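Putative uncharacterized protein (Bacillus anthracis, PDB 3LNO) is of unknown function but belongs to the DUF59 family and probably takes part in iron-sulfur cluster assembly. Local coordinates at residues A[43-55]-A[77-91]. Sequence-based numbering, arbitrary orientation.
Sequences NNNAVITMTMTSI and EVNEIEVNVVWNPPW
I48 and M50 meet I81 and V83 on the helix-covered face of two neighbouring parallel strands. CD1 of I48 lies 3.9 Å from CG2 of I81, with the two isoleucines aligned along one direction. M50, a selenomethionine, passes across V83: with chi1 at 68° its CG is tucked between N and C of the backbone, which brings SE to 3.9 Å from V83 CG1. Helix 60-74, the link of a beta-alpha-beta crossover between the two parallel strands, covers this layer with L71 on I48, I63 on M50 and V67 on V83; strand 46-50 lies between 81-85 and the antiparallel 35-40 in the chain's mixed sheet. Parallel-type backbone hydrogen bonds follow one another from A46 N–E80 O to V86 N–M50 O. Beyond the strands, CG of M52 packs against CH2 of W87, while CG2 of T53 sits over a face of the W91 ring, 4.0 Å from the centroid of its six-membered ring; L32 O accepts from W91 NE1. T51 OG1 donates to V86 O at 2.7 Å and takes a bond from a water that also accepts from W91 N. On the face carrying V47, T49, E82 and N84 a second water links T49 OG1 with N84 ND2. Before the strands begin, N45 OD1 receives E80 N on an in-plane lone pair (2.9 Å), and N79 ND2 reaches N43 O at 2.7 Å.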
loop_
_atom_site.group_PDB
_atom_site.type_symbol
_atom_site.label_atom_id
_atom_site.label_comp_id
_atom_site.label_asym_id
_atom_site.label_seq_id
_atom_site.Cartn_x
_atom_site.Cartn_y
_atom_site.Cartn_z
ATOM N N ASN A 43 9.515 -15.734 -8.141
ATOM C CA ASN A 43 10.541 -15.730 -7.093
ATOM C C ASN A 43 10.219 -14.828 -5.896
ATOM O O ASN A 43 11.118 -14.460 -5.134
ATOM C CB ASN A 43 11.897 -15.345 -7.689
ATOM C CG ASN A 43 12.395 -16.376 -8.692
ATOM O OD1 ASN A 43 12.491 -17.558 -8.371
ATOM N ND2 ASN A 43 12.686 -15.938 -9.907
ATOM N N ASN A 44 8.953 -14.440 -5.761
ATOM C CA ASN A 44 8.507 -13.635 -4.614
ATOM C C ASN A 44 9.090 -12.224 -4.576
ATOM O O ASN A 44 9.103 -11.564 -3.535
ATOM C CB ASN A 44 8.763 -14.363 -3.285
ATOM C CG ASN A 44 7.691 -15.405 -2.967
ATOM O OD1 ASN A 44 6.851 -15.717 -3.804
ATOM N ND2 ASN A 44 7.703 -15.920 -1.744
ATOM N N ASN A 45 9.569 -11.769 -5.721
ATOM C CA ASN A 45 9.918 -10.375 -5.915
ATOM C C ASN A 45 8.643 -9.589 -6.143
ATOM O O ASN A 45 7.853 -9.925 -7.036
ATOM C CB ASN A 45 10.797 -10.261 -7.147
ATOM C CG ASN A 45 12.120 -10.954 -6.967
ATOM O OD1 ASN A 45 12.767 -10.835 -5.914
ATOM N ND2 ASN A 45 12.546 -11.670 -7.995
ATOM N N ALA A 46 8.466 -8.529 -5.368
ATOM C CA ALA A 46 7.208 -7.805 -5.327
ATOM C C ALA A 46 7.354 -6.362 -5.822
ATOM O O ALA A 46 8.366 -5.690 -5.542
ATOM C CB ALA A 46 6.655 -7.832 -3.902
ATOM N N VAL A 47 6.346 -5.911 -6.568
ATOM C CA VAL A 47 6.235 -4.532 -7.031
ATOM C C VAL A 47 4.916 -3.943 -6.488
ATOM O O VAL A 47 3.832 -4.409 -6.831
ATOM C CB VAL A 47 6.207 -4.414 -8.561
ATOM C CG1 VAL A 47 6.106 -2.928 -8.956
ATOM C CG2 VAL A 47 7.474 -5.084 -9.235
ATOM N N ILE A 48 5.034 -2.958 -5.608
ATOM C CA ILE A 48 3.874 -2.254 -5.068
ATOM C C ILE A 48 3.753 -0.910 -5.790
ATOM O O ILE A 48 4.654 -0.092 -5.720
ATOM C CB ILE A 48 4.036 -1.996 -3.549
ATOM C CG1 ILE A 48 4.006 -3.318 -2.772
ATOM C CG2 ILE A 48 2.877 -1.133 -3.018
ATOM C CD1 ILE A 48 5.293 -3.914 -2.645
ATOM N N THR A 49 2.631 -0.676 -6.448
ATOM C CA THR A 49 2.378 0.593 -7.145
ATOM C C THR A 49 1.359 1.379 -6.329
ATOM O O THR A 49 0.250 0.902 -6.049
ATOM C CB THR A 49 1.759 0.298 -8.548
ATOM O OG1 THR A 49 2.630 -0.581 -9.263
ATOM C CG2 THR A 49 1.536 1.572 -9.372
HETATM N N MSE A 50 1.728 2.583 -5.935
HETATM C CA MSE A 50 0.846 3.360 -5.095
HETATM C C MSE A 50 0.961 4.836 -5.427
HETATM O O MSE A 50 1.843 5.258 -6.194
HETATM C CB MSE A 50 1.192 3.118 -3.625
HETATM C CG MSE A 50 2.552 3.674 -3.222
HETATM SE SE MSE A 50 2.925 3.243 -1.331
HETATM C CE MSE A 50 1.449 4.188 -0.443
ATOM N N THR A 51 0.049 5.620 -4.871
ATOM C CA THR A 51 0.130 7.071 -5.001
ATOM C C THR A 51 0.104 7.708 -3.609
ATOM O O THR A 51 0.156 6.996 -2.613
ATOM C CB THR A 51 -0.987 7.604 -5.883
ATOM O OG1 THR A 51 -0.698 8.964 -6.212
ATOM C CG2 THR A 51 -2.338 7.530 -5.160
HETATM N N MSE A 52 0.080 9.036 -3.527
HETATM C CA MSE A 52 -0.051 9.725 -2.239
HETATM C C MSE A 52 -1.323 10.550 -2.276
HETATM O O MSE A 52 -1.948 10.677 -3.333
HETATM C CB MSE A 52 1.132 10.646 -2.006
HETATM C CG MSE A 52 2.459 9.910 -2.002
HETATM SE SE MSE A 52 2.590 8.911 -0.345
HETATM C CE MSE A 52 3.556 7.371 -1.075
ATOM N N THR A 53 -1.715 11.128 -1.150
ATOM C CA THR A 53 -2.932 11.939 -1.155
ATOM C C THR A 53 -2.825 13.214 -2.006
ATOM O O THR A 53 -3.835 13.746 -2.449
ATOM C CB THR A 53 -3.394 12.290 0.260
ATOM O OG1 THR A 53 -2.339 12.968 0.958
ATOM C CG2 THR A 53 -3.750 11.037 1.003
ATOM N N SER A 54 -1.600 13.687 -2.227
ATOM C CA SER A 54 -1.328 14.921 -2.977
ATOM C C SER A 54 0.123 14.896 -3.432
ATOM O O SER A 54 0.982 14.362 -2.723
ATOM C CB SER A 54 -1.532 16.165 -2.095
ATOM O OG SER A 54 -0.684 16.115 -0.946
ATOM N N ILE A 55 0.399 15.470 -4.600
ATOM C CA ILE A 55 1.773 15.578 -5.076
ATOM C C ILE A 55 2.655 16.224 -4.011
ATOM O O ILE A 55 3.822 15.853 -3.846
ATOM C CB ILE A 55 1.878 16.395 -6.369
ATOM C CG1 ILE A 55 1.117 15.704 -7.497
ATOM C CG2 ILE A 55 3.336 16.536 -6.781
ATOM C CD1 ILE A 55 1.999 14.812 -8.331
ATOM N N GLU A 77 9.211 -14.085 3.642
ATOM C CA GLU A 77 9.458 -14.821 2.412
ATOM C C GLU A 77 9.421 -13.933 1.156
ATOM O O GLU A 77 9.680 -14.414 0.044
ATOM C CB GLU A 77 8.515 -16.039 2.268
ATOM C CG GLU A 77 7.039 -15.726 1.919
ATOM C CD GLU A 77 6.193 -15.361 3.139
ATOM O OE1 GLU A 77 6.757 -14.805 4.116
ATOM O OE2 GLU A 77 4.960 -15.618 3.114
ATOM N N VAL A 78 9.099 -12.647 1.314
ATOM C CA VAL A 78 9.192 -11.751 0.162
ATOM C C VAL A 78 10.682 -11.539 -0.183
ATOM O O VAL A 78 11.528 -11.515 0.711
ATOM C CB VAL A 78 8.498 -10.375 0.402
ATOM C CG1 VAL A 78 9.297 -9.509 1.358
ATOM C CG2 VAL A 78 8.322 -9.630 -0.904
ATOM N N ASN A 79 11.003 -11.411 -1.469
ATOM C CA ASN A 79 12.376 -11.080 -1.851
ATOM C C ASN A 79 12.527 -9.628 -2.213
ATOM O O ASN A 79 12.555 -8.790 -1.316
ATOM C CB ASN A 79 12.931 -12.048 -2.888
ATOM C CG ASN A 79 13.194 -13.404 -2.266
ATOM O OD1 ASN A 79 13.728 -13.479 -1.155
ATOM N ND2 ASN A 79 12.750 -14.470 -2.922
ATOM N N GLU A 80 12.575 -9.295 -3.491
ATOM C CA GLU A 80 12.663 -7.883 -3.807
ATOM C C GLU A 80 11.400 -7.132 -3.438
ATOM O O GLU A 80 10.279 -7.621 -3.617
ATOM C CB GLU A 80 12.965 -7.660 -5.275
ATOM C CG GLU A 80 13.491 -6.257 -5.578
ATOM C CD GLU A 80 13.710 -6.074 -7.071
ATOM O OE1 GLU A 80 13.550 -7.076 -7.810
ATOM O OE2 GLU A 80 14.035 -4.947 -7.512
ATOM N N ILE A 81 11.580 -5.936 -2.909
ATOM C CA ILE A 81 10.446 -5.047 -2.748
ATOM C C ILE A 81 10.673 -3.737 -3.472
ATOM O O ILE A 81 11.494 -2.924 -3.049
ATOM C CB ILE A 81 10.183 -4.697 -1.300
ATOM C CG1 ILE A 81 10.085 -5.967 -0.466
ATOM C CG2 ILE A 81 8.911 -3.842 -1.236
ATOM C CD1 ILE A 81 10.130 -5.739 0.995
ATOM N N GLU A 82 9.912 -3.517 -4.535
ATOM C CA GLU A 82 9.962 -2.256 -5.242
ATOM C C GLU A 82 8.684 -1.463 -4.967
ATOM O O GLU A 82 7.579 -2.013 -5.068
ATOM C CB GLU A 82 10.012 -2.519 -6.741
ATOM C CG GLU A 82 11.344 -2.818 -7.285
ATOM C CD GLU A 82 11.346 -2.719 -8.798
ATOM O OE1 GLU A 82 11.204 -3.778 -9.450
ATOM O OE2 GLU A 82 11.472 -1.582 -9.327
ATOM N N VAL A 83 8.819 -0.175 -4.676
ATOM C CA VAL A 83 7.640 0.668 -4.499
ATOM C C VAL A 83 7.655 1.714 -5.579
ATOM O O VAL A 83 8.568 2.549 -5.619
ATOM C CB VAL A 83 7.588 1.353 -3.122
ATOM C CG1 VAL A 83 6.290 2.117 -2.970
ATOM C CG2 VAL A 83 7.704 0.328 -2.003
ATOM N N ASN A 84 6.681 1.657 -6.486
ATOM C CA ASN A 84 6.627 2.692 -7.520
ATOM C C ASN A 84 5.513 3.647 -7.187
ATOM O O ASN A 84 4.343 3.253 -7.116
ATOM C CB ASN A 84 6.420 2.116 -8.916
ATOM C CG ASN A 84 7.621 1.309 -9.404
ATOM O OD1 ASN A 84 8.778 1.604 -9.074
ATOM N ND2 ASN A 84 7.346 0.285 -10.204
ATOM N N VAL A 85 5.879 4.898 -6.966
ATOM C CA VAL A 85 4.898 5.921 -6.631
ATOM C C VAL A 85 4.426 6.619 -7.926
ATOM O O VAL A 85 5.234 7.200 -8.660
ATOM C CB VAL A 85 5.520 6.922 -5.696
ATOM C CG1 VAL A 85 4.579 8.060 -5.443
ATOM C CG2 VAL A 85 5.948 6.221 -4.379
ATOM N N VAL A 86 3.131 6.541 -8.226
ATOM C CA VAL A 86 2.636 7.122 -9.470
ATOM C C VAL A 86 1.623 8.206 -9.152
ATOM O O VAL A 86 1.221 8.361 -8.006
ATOM C CB VAL A 86 2.059 6.047 -10.435
ATOM C CG1 VAL A 86 3.134 5.007 -10.757
ATOM C CG2 VAL A 86 0.825 5.385 -9.852
ATOM N N TRP A 87 1.250 8.979 -10.163
ATOM C CA TRP A 87 0.364 10.115 -9.979
ATOM C C TRP A 87 -0.841 9.999 -10.912
ATOM O O TRP A 87 -1.691 10.892 -10.975
ATOM C CB TRP A 87 1.145 11.415 -10.213
ATOM C CG TRP A 87 2.301 11.471 -9.281
ATOM C CD1 TRP A 87 3.623 11.326 -9.595
ATOM C CD2 TRP A 87 2.236 11.616 -7.852
ATOM N NE1 TRP A 87 4.379 11.388 -8.452
ATOM C CE2 TRP A 87 3.554 11.570 -7.370
ATOM C CE3 TRP A 87 1.188 11.780 -6.938
ATOM C CZ2 TRP A 87 3.855 11.673 -6.012
ATOM C CZ3 TRP A 87 1.488 11.892 -5.594
ATOM C CH2 TRP A 87 2.809 11.826 -5.143
ATOM N N ASN A 88 -0.916 8.876 -11.621
ATOM C CA ASN A 88 -1.991 8.659 -12.574
ATOM C C ASN A 88 -2.531 7.254 -12.484
ATOM O O ASN A 88 -1.760 6.299 -12.566
ATOM C CB ASN A 88 -1.468 8.872 -13.990
ATOM C CG ASN A 88 -1.973 10.133 -14.598
ATOM O OD1 ASN A 88 -3.175 10.277 -14.853
ATOM N ND2 ASN A 88 -1.067 11.074 -14.831
ATOM N N PRO A 89 -3.856 7.114 -12.309
ATOM C CA PRO A 89 -4.844 8.171 -12.093
ATOM C C PRO A 89 -4.666 8.837 -10.714
ATOM O O PRO A 89 -4.077 8.273 -9.794
ATOM C CB PRO A 89 -6.176 7.390 -12.108
ATOM C CG PRO A 89 -5.764 6.074 -11.476
ATOM C CD PRO A 89 -4.468 5.776 -12.185
ATOM N N PRO A 90 -5.201 10.040 -10.565
ATOM C CA PRO A 90 -4.910 10.792 -9.347
ATOM C C PRO A 90 -5.758 10.266 -8.203
ATOM O O PRO A 90 -6.898 9.908 -8.408
ATOM C CB PRO A 90 -5.357 12.219 -9.699
ATOM C CG PRO A 90 -5.912 12.154 -11.110
ATOM C CD PRO A 90 -6.160 10.731 -11.434
ATOM N N TRP A 91 -5.220 10.232 -6.999
ATOM C CA TRP A 91 -6.037 9.859 -5.857
ATOM C C TRP A 91 -7.202 10.821 -5.603
ATOM O O TRP A 91 -7.170 11.988 -5.964
ATOM C CB TRP A 91 -5.169 9.757 -4.596
ATOM C CG TRP A 91 -5.918 9.291 -3.374
ATOM C CD1 TRP A 91 -6.179 7.998 -3.007
ATOM C CD2 TRP A 91 -6.452 10.120 -2.330
ATOM N NE1 TRP A 91 -6.851 7.974 -1.795
ATOM C CE2 TRP A 91 -7.053 9.266 -1.378
ATOM C CE3 TRP A 91 -6.518 11.499 -2.130
ATOM C CZ2 TRP A 91 -7.686 9.750 -0.234
ATOM C CZ3 TRP A 91 -7.146 11.972 -1.003
ATOM C CH2 TRP A 91 -7.726 11.101 -0.071
HETATM O O HOH W 1 10.531 -6.403 -7.469
HETATM O O HOH W 2 4.596 0.260 -11.157
HETATM O O HOH W 3 -2.547 10.918 -6.550
#